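Local coordinates for APC3568 protein (Geobacillus stearothermophilus, PDB 1RFZ) that is of unknown function but belongs to the PgpA family, to which phosphatidylglycerophosphatase activity is generally assigned, at residues A[27-31]-A[50-55]; A[89-93]-A[141-145]. All blocks are in the same frame, centred on the assembly; numbering follows the deposited sequence.

Contact 1. Residues A[27-31]-A[50-55]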
loop_
_atom_site.group_PDB
_atom_site.type_symbol
_atom_site.label_atom_id
_atom_site.label_comp_id
_atom_site.label_asym_id
_atom_site.label_seq_id
_atom_site.Cartn_x
_atom_site.Cartn_y
_atom_site.Cartn_z
ATOM N N VAL A 27 16.571 -16.636 12.658
ATOM C CA VAL A 27 17.058 -15.460 11.937
ATOM C C VAL A 27 17.961 -15.908 10.792
ATOM O O VAL A 27 17.990 -15.286 9.736
ATOM C CB VAL A 27 17.875 -14.533 12.872
ATOM C CG1 VAL A 27 18.992 -13.814 12.088
ATOM C CG2 VAL A 27 16.952 -13.523 13.539
ATOM N N GLU A 28 18.684 -17.000 11.018
ATOM C CA GLU A 28 19.613 -17.562 10.041
ATOM C C GLU A 28 18.967 -18.185 8.802
ATOM O O GLU A 28 19.466 -18.038 7.691
ATOM C CB GLU A 28 20.499 -18.613 10.726
ATOM C CG GLU A 28 21.444 -19.361 9.804
ATOM C CD GLU A 28 22.901 -19.019 10.062
ATOM O OE1 GLU A 28 23.393 -19.293 11.180
ATOM O OE2 GLU A 28 23.551 -18.468 9.150
ATOM N N LYS A 29 17.877 -18.914 8.996
ATOM C CA LYS A 29 17.211 -19.547 7.866
ATOM C C LYS A 29 16.514 -18.484 7.010
ATOM O O LYS A 29 16.285 -18.681 5.806
ATOM C CB LYS A 29 16.233 -20.622 8.354
ATOM C CG LYS A 29 16.957 -21.878 8.856
ATOM C CD LYS A 29 16.013 -22.988 9.302
ATOM C CE LYS A 29 15.283 -22.639 10.587
ATOM N NZ LYS A 29 14.522 -23.818 11.102
ATOM N N ILE A 30 16.197 -17.351 7.643
ATOM C CA ILE A 30 15.591 -16.215 6.964
ATOM C C ILE A 30 16.725 -15.600 6.147
ATOM O O ILE A 30 16.570 -15.310 4.957
ATOM C CB ILE A 30 15.094 -15.168 7.955
ATOM C CG1 ILE A 30 14.067 -15.783 8.899
ATOM C CG2 ILE A 30 14.451 -14.006 7.194
ATOM C CD1 ILE A 30 13.360 -14.738 9.763
ATOM N N ALA A 31 17.867 -15.404 6.801
ATOM C CA ALA A 31 19.036 -14.853 6.136
ATOM C C ALA A 31 19.413 -15.820 5.023
ATOM O O ALA A 31 20.035 -15.438 4.027
ATOM C CB ALA A 31 20.200 -14.698 7.126
ATOM N N CYS A 50 23.920 -10.875 5.352
ATOM C CA CYS A 50 22.475 -11.023 5.318
ATOM C C CYS A 50 21.891 -10.959 6.724
ATOM O O CYS A 50 20.992 -10.157 6.996
ATOM C CB CYS A 50 22.107 -12.362 4.669
ATOM S SG CYS A 50 22.789 -12.579 3.005
ATOM N N ILE A 51 22.408 -11.816 7.605
ATOM C CA ILE A 51 21.948 -11.876 8.986
ATOM C C ILE A 51 21.790 -10.476 9.542
ATOM O O ILE A 51 20.768 -10.148 10.147
ATOM C CB ILE A 51 22.937 -12.643 9.888
ATOM C CG1 ILE A 51 23.205 -14.024 9.294
ATOM C CG2 ILE A 51 22.363 -12.772 11.304
ATOM C CD1 ILE A 51 23.795 -15.013 10.291
ATOM N N GLU A 52 22.812 -9.658 9.327
ATOM C CA GLU A 52 22.803 -8.283 9.802
ATOM C C GLU A 52 21.485 -7.629 9.392
ATOM O O GLU A 52 20.730 -7.126 10.234
ATOM C CB GLU A 52 23.987 -7.514 9.198
ATOM C CG GLU A 52 24.820 -6.781 10.226
ATOM C CD GLU A 52 23.982 -5.866 11.114
ATOM O OE1 GLU A 52 23.531 -4.800 10.631
ATOM O OE2 GLU A 52 23.770 -6.223 12.298
ATOM N N ASN A 53 21.226 -7.656 8.083
ATOM C CA ASN A 53 20.021 -7.096 7.492
ATOM C C ASN A 53 18.759 -7.719 8.105
ATOM O O ASN A 53 17.860 -7.003 8.567
ATOM C CB ASN A 53 20.066 -7.316 5.976
ATOM C CG ASN A 53 20.913 -6.269 5.264
ATOM O OD1 ASN A 53 20.556 -5.082 5.244
ATOM N ND2 ASN A 53 22.042 -6.695 4.685
ATOM N N VAL A 54 18.684 -9.048 8.111
ATOM C CA VAL A 54 17.534 -9.700 8.719
ATOM C C VAL A 54 17.314 -9.141 10.149
ATOM O O VAL A 54 16.182 -8.842 10.550
ATOM C CB VAL A 54 17.732 -11.232 8.766
ATOM C CG1 VAL A 54 16.444 -11.921 9.219
ATOM C CG2 VAL A 54 18.122 -11.730 7.397
ATOM N N ASN A 55 18.395 -8.979 10.909
ATOM C CA ASN A 55 18.274 -8.451 12.258
ATOM C C ASN A 55 17.766 -7.028 12.193
ATOM O O ASN A 55 16.974 -6.582 13.034
ATOM C CB ASN A 55 19.625 -8.471 12.971
ATOM C CG ASN A 55 20.062 -9.871 13.366
ATOM O OD1 ASN A 55 19.284 -10.644 13.929
ATOM N ND2 ASN A 55 21.318 -10.199 13.088
#
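Ala31 and Ile51 bring the backbones of two helical segments, 27-31 and 50-55, to 5.0 Å between their CA atoms, where the short axes approach to 8.7 Å at an angle of 114°. The small methyl of Ala31 permits this closeness: its CB lies 3.6 Å from Val54 CG2 and also touches Cys50 CB and Ile51 CG1. Val54 works with both branches. CG2 rests on Ala31, while CG1, swung opposite its own amide nitrogen (chi1 -172°), reaches CG2 of Ile30 at 3.5 Å. Ile51 likewise divides its side chain, sending CG2 to Val27 CG1 at 3.6 Å, the two side chains crossing at about a right angle. Its CD1 runs on to the carboxylate of Glu28, whose bent chain carries OE2 to 3.6 Å from that methyl. CG1 and CG2 of Val27 both lie against OD1 of Asn55, an oxygen that accepts a hydrogen bond from Arg17 NH2. The interface is thus largely apolar packing between two crossing helices. Ile30 and Val54 continue inward onto Ile152 of helix 145-163, Ile30 also meets Ile129 of helix 129-134, and Met47 of helix 47-58 lies against Glu28 and Ala31.

Contact 2. Residues A[89-93]-A[141-145]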
loop_
_atom_site.group_PDB
_atom_site.type_symbol
_atom_site.label_atom_id
_atom_site.label_comp_id
_atom_site.label_asym_id
_atom_site.label_seq_id
_atom_site.Cartn_x
_atom_site.Cartn_y
_atom_site.Cartn_z
ATOM N N ILE A 89 -11.394 -20.767 8.080
ATOM C CA ILE A 89 -10.796 -20.043 6.951
ATOM C C ILE A 89 -9.275 -19.924 7.131
ATOM O O ILE A 89 -8.488 -20.295 6.246
ATOM C CB ILE A 89 -11.385 -18.603 6.827
ATOM C CG1 ILE A 89 -12.892 -18.662 6.566
ATOM C CG2 ILE A 89 -10.689 -17.846 5.698
ATOM C CD1 ILE A 89 -13.558 -17.298 6.482
ATOM N N ILE A 90 -8.884 -19.396 8.290
ATOM C CA ILE A 90 -7.483 -19.210 8.635
ATOM C C ILE A 90 -6.781 -20.544 8.812
ATOM O O ILE A 90 -5.656 -20.718 8.346
ATOM C CB ILE A 90 -7.328 -18.394 9.939
ATOM C CG1 ILE A 90 -7.928 -17.003 9.745
ATOM C CG2 ILE A 90 -5.849 -18.305 10.331
ATOM C CD1 ILE A 90 -7.758 -16.096 10.933
ATOM N N ARG A 91 -7.437 -21.489 9.484
ATOM C CA ARG A 91 -6.803 -22.777 9.686
ATOM C C ARG A 91 -6.549 -23.472 8.355
ATOM O O ARG A 91 -5.492 -24.082 8.154
ATOM C CB ARG A 91 -7.632 -23.677 10.589
ATOM C CG ARG A 91 -6.816 -24.866 11.038
ATOM C CD ARG A 91 -7.313 -25.459 12.330
ATOM N NE ARG A 91 -6.359 -26.439 12.839
ATOM C CZ ARG A 91 -6.546 -27.170 13.931
ATOM N NH1 ARG A 91 -7.662 -27.030 14.641
ATOM N NH2 ARG A 91 -5.624 -28.048 14.310
ATOM N N ARG A 92 -7.509 -23.355 7.442
ATOM C CA ARG A 92 -7.389 -23.968 6.124
ATOM C C ARG A 92 -6.344 -23.279 5.248
ATOM O O ARG A 92 -5.705 -23.929 4.415
ATOM C CB ARG A 92 -8.742 -23.955 5.403
ATOM C CG ARG A 92 -9.845 -24.710 6.130
ATOM C CD ARG A 92 -9.467 -26.160 6.380
ATOM N NE ARG A 92 -10.422 -26.818 7.266
ATOM C CZ ARG A 92 -10.341 -28.092 7.636
ATOM N NH1 ARG A 92 -9.347 -28.850 7.193
ATOM N NH2 ARG A 92 -11.251 -28.608 8.454
ATOM N N ASP A 93 -6.166 -21.972 5.432
ATOM C CA ASP A 93 -5.195 -21.225 4.636
ATOM C C ASP A 93 -5.654 -21.276 3.183
ATOM O O ASP A 93 -4.974 -21.836 2.308
ATOM C CB ASP A 93 -3.790 -21.847 4.785
ATOM C CG ASP A 93 -2.709 -21.105 3.983
ATOM O OD1 ASP A 93 -2.660 -19.855 4.061
ATOM O OD2 ASP A 93 -1.901 -21.780 3.291
ATOM N N CYS A 141 -0.032 -24.958 11.946
ATOM C CA CYS A 141 -0.673 -23.926 11.123
ATOM C C CYS A 141 0.251 -22.716 10.949
ATOM O O CYS A 141 0.552 -22.009 11.917
ATOM C CB CYS A 141 -1.978 -23.466 11.771
ATOM S SG CYS A 141 -2.739 -22.057 10.941
ATOM N N ASN A 142 0.683 -22.477 9.712
ATOM C CA ASN A 142 1.590 -21.377 9.405
ATOM C C ASN A 142 1.022 -20.389 8.388
ATOM O O ASN A 142 1.760 -19.818 7.586
ATOM C CB ASN A 142 2.918 -21.940 8.897
ATOM C CG ASN A 142 3.594 -22.840 9.916
ATOM O OD1 ASN A 142 3.823 -22.439 11.055
ATOM N ND2 ASN A 142 3.925 -24.062 9.506
ATOM N N THR A 143 -0.289 -20.182 8.437
ATOM C CA THR A 143 -0.966 -19.264 7.528
ATOM C C THR A 143 -0.249 -17.919 7.373
ATOM O O THR A 143 0.097 -17.509 6.262
ATOM C CB THR A 143 -2.414 -19.002 7.997
ATOM O OG1 THR A 143 -3.203 -20.174 7.765
ATOM C CG2 THR A 143 -3.023 -17.817 7.254
ATOM N N PHE A 144 -0.034 -17.231 8.486
ATOM C CA PHE A 144 0.625 -15.942 8.447
ATOM C C PHE A 144 2.135 -16.004 8.380
ATOM O O PHE A 144 2.755 -15.337 7.547
ATOM C CB PHE A 144 0.253 -15.126 9.668
ATOM C CG PHE A 144 -1.166 -14.696 9.693
ATOM C CD1 PHE A 144 -2.152 -15.545 10.185
ATOM C CD2 PHE A 144 -1.514 -13.410 9.287
ATOM C CE1 PHE A 144 -3.487 -15.108 10.285
ATOM C CE2 PHE A 144 -2.834 -12.957 9.378
ATOM C CZ PHE A 144 -3.829 -13.805 9.881
ATOM N N LEU A 145 2.723 -16.804 9.265
ATOM C CA LEU A 145 4.169 -16.900 9.350
ATOM C C LEU A 145 4.978 -17.140 8.079
ATOM O O LEU A 145 6.000 -16.480 7.881
ATOM C CB LEU A 145 4.590 -17.936 10.399
ATOM C CG LEU A 145 6.110 -17.838 10.636
ATOM C CD1 LEU A 145 6.438 -16.445 11.191
ATOM C CD2 LEU A 145 6.600 -18.932 11.581
#
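Cys141 begins the approach of segment 141-145 to the C-terminal end of helix 86-92, a loop-to-helix-end junction in this all-helical PgpA-family fold. Its SG lies loosely beside the last turn, 4.1 Å from Ile90 O and near CA of Arg91, while its backbone N is held by Glu78 OE1. Thr143 makes the polar link. OG1 donates to Ile90 O across 2.6 Å, with a C=O...OG1 angle of 158° and the hydroxyl tilted 15° from the carbonyl plane. The first torsion of the threonine (chi1 -72°) sets OG1 on the side of its own backbone N and opposite its carbonyl carbon, which presents the hydroxyl to the helix end. That Ile90 carbonyl also takes a weak bond from Asp93 N, whose stronger partner is Ile89 O; at Asp93 the chain leaves the helix with positive phi. The Asp93 and Thr143 side chains run side by side, pointing opposite ways, with CB of the aspartate 3.5 Å from Thr143 OG1 and its OD1 3.8 Å from Thr143 CG2. A valine in place of Thr143 would probably leave the Ile90 carbonyl, at a buried contact, without its hydroxyl donor. Asp74 of helix 61-76 and Asp100 of helix 99-109 also border the threonine, and Asp74 OD2 accepts a weak bond from Phe144 N. The ring of Phe144 reaches helix 86-92 through CE1, 4.0 Å from Ile90 CG2, the two side chains meeting at a slant.

How the contacts relate
Contact 1 closes before contact 2 opens along the chain, and the two lie on opposite sides of its centre, about 24 Å apart between centres and about 7 Å between nearest atoms. Helix 145-163 relates them: the 141-145 loop of contact 2 leads into its first turn, and further along it also packs on both helices of contact 1. A second link is Leu145, which touches Arg23 and Val25 just ahead of helix 27-38. Contact 1 joins two early helices that pack on helix 145-163, and contact 2 joins the mid-chain helix 86-92 to the loop leading into it, so both belong to one helical PgpA-family fold.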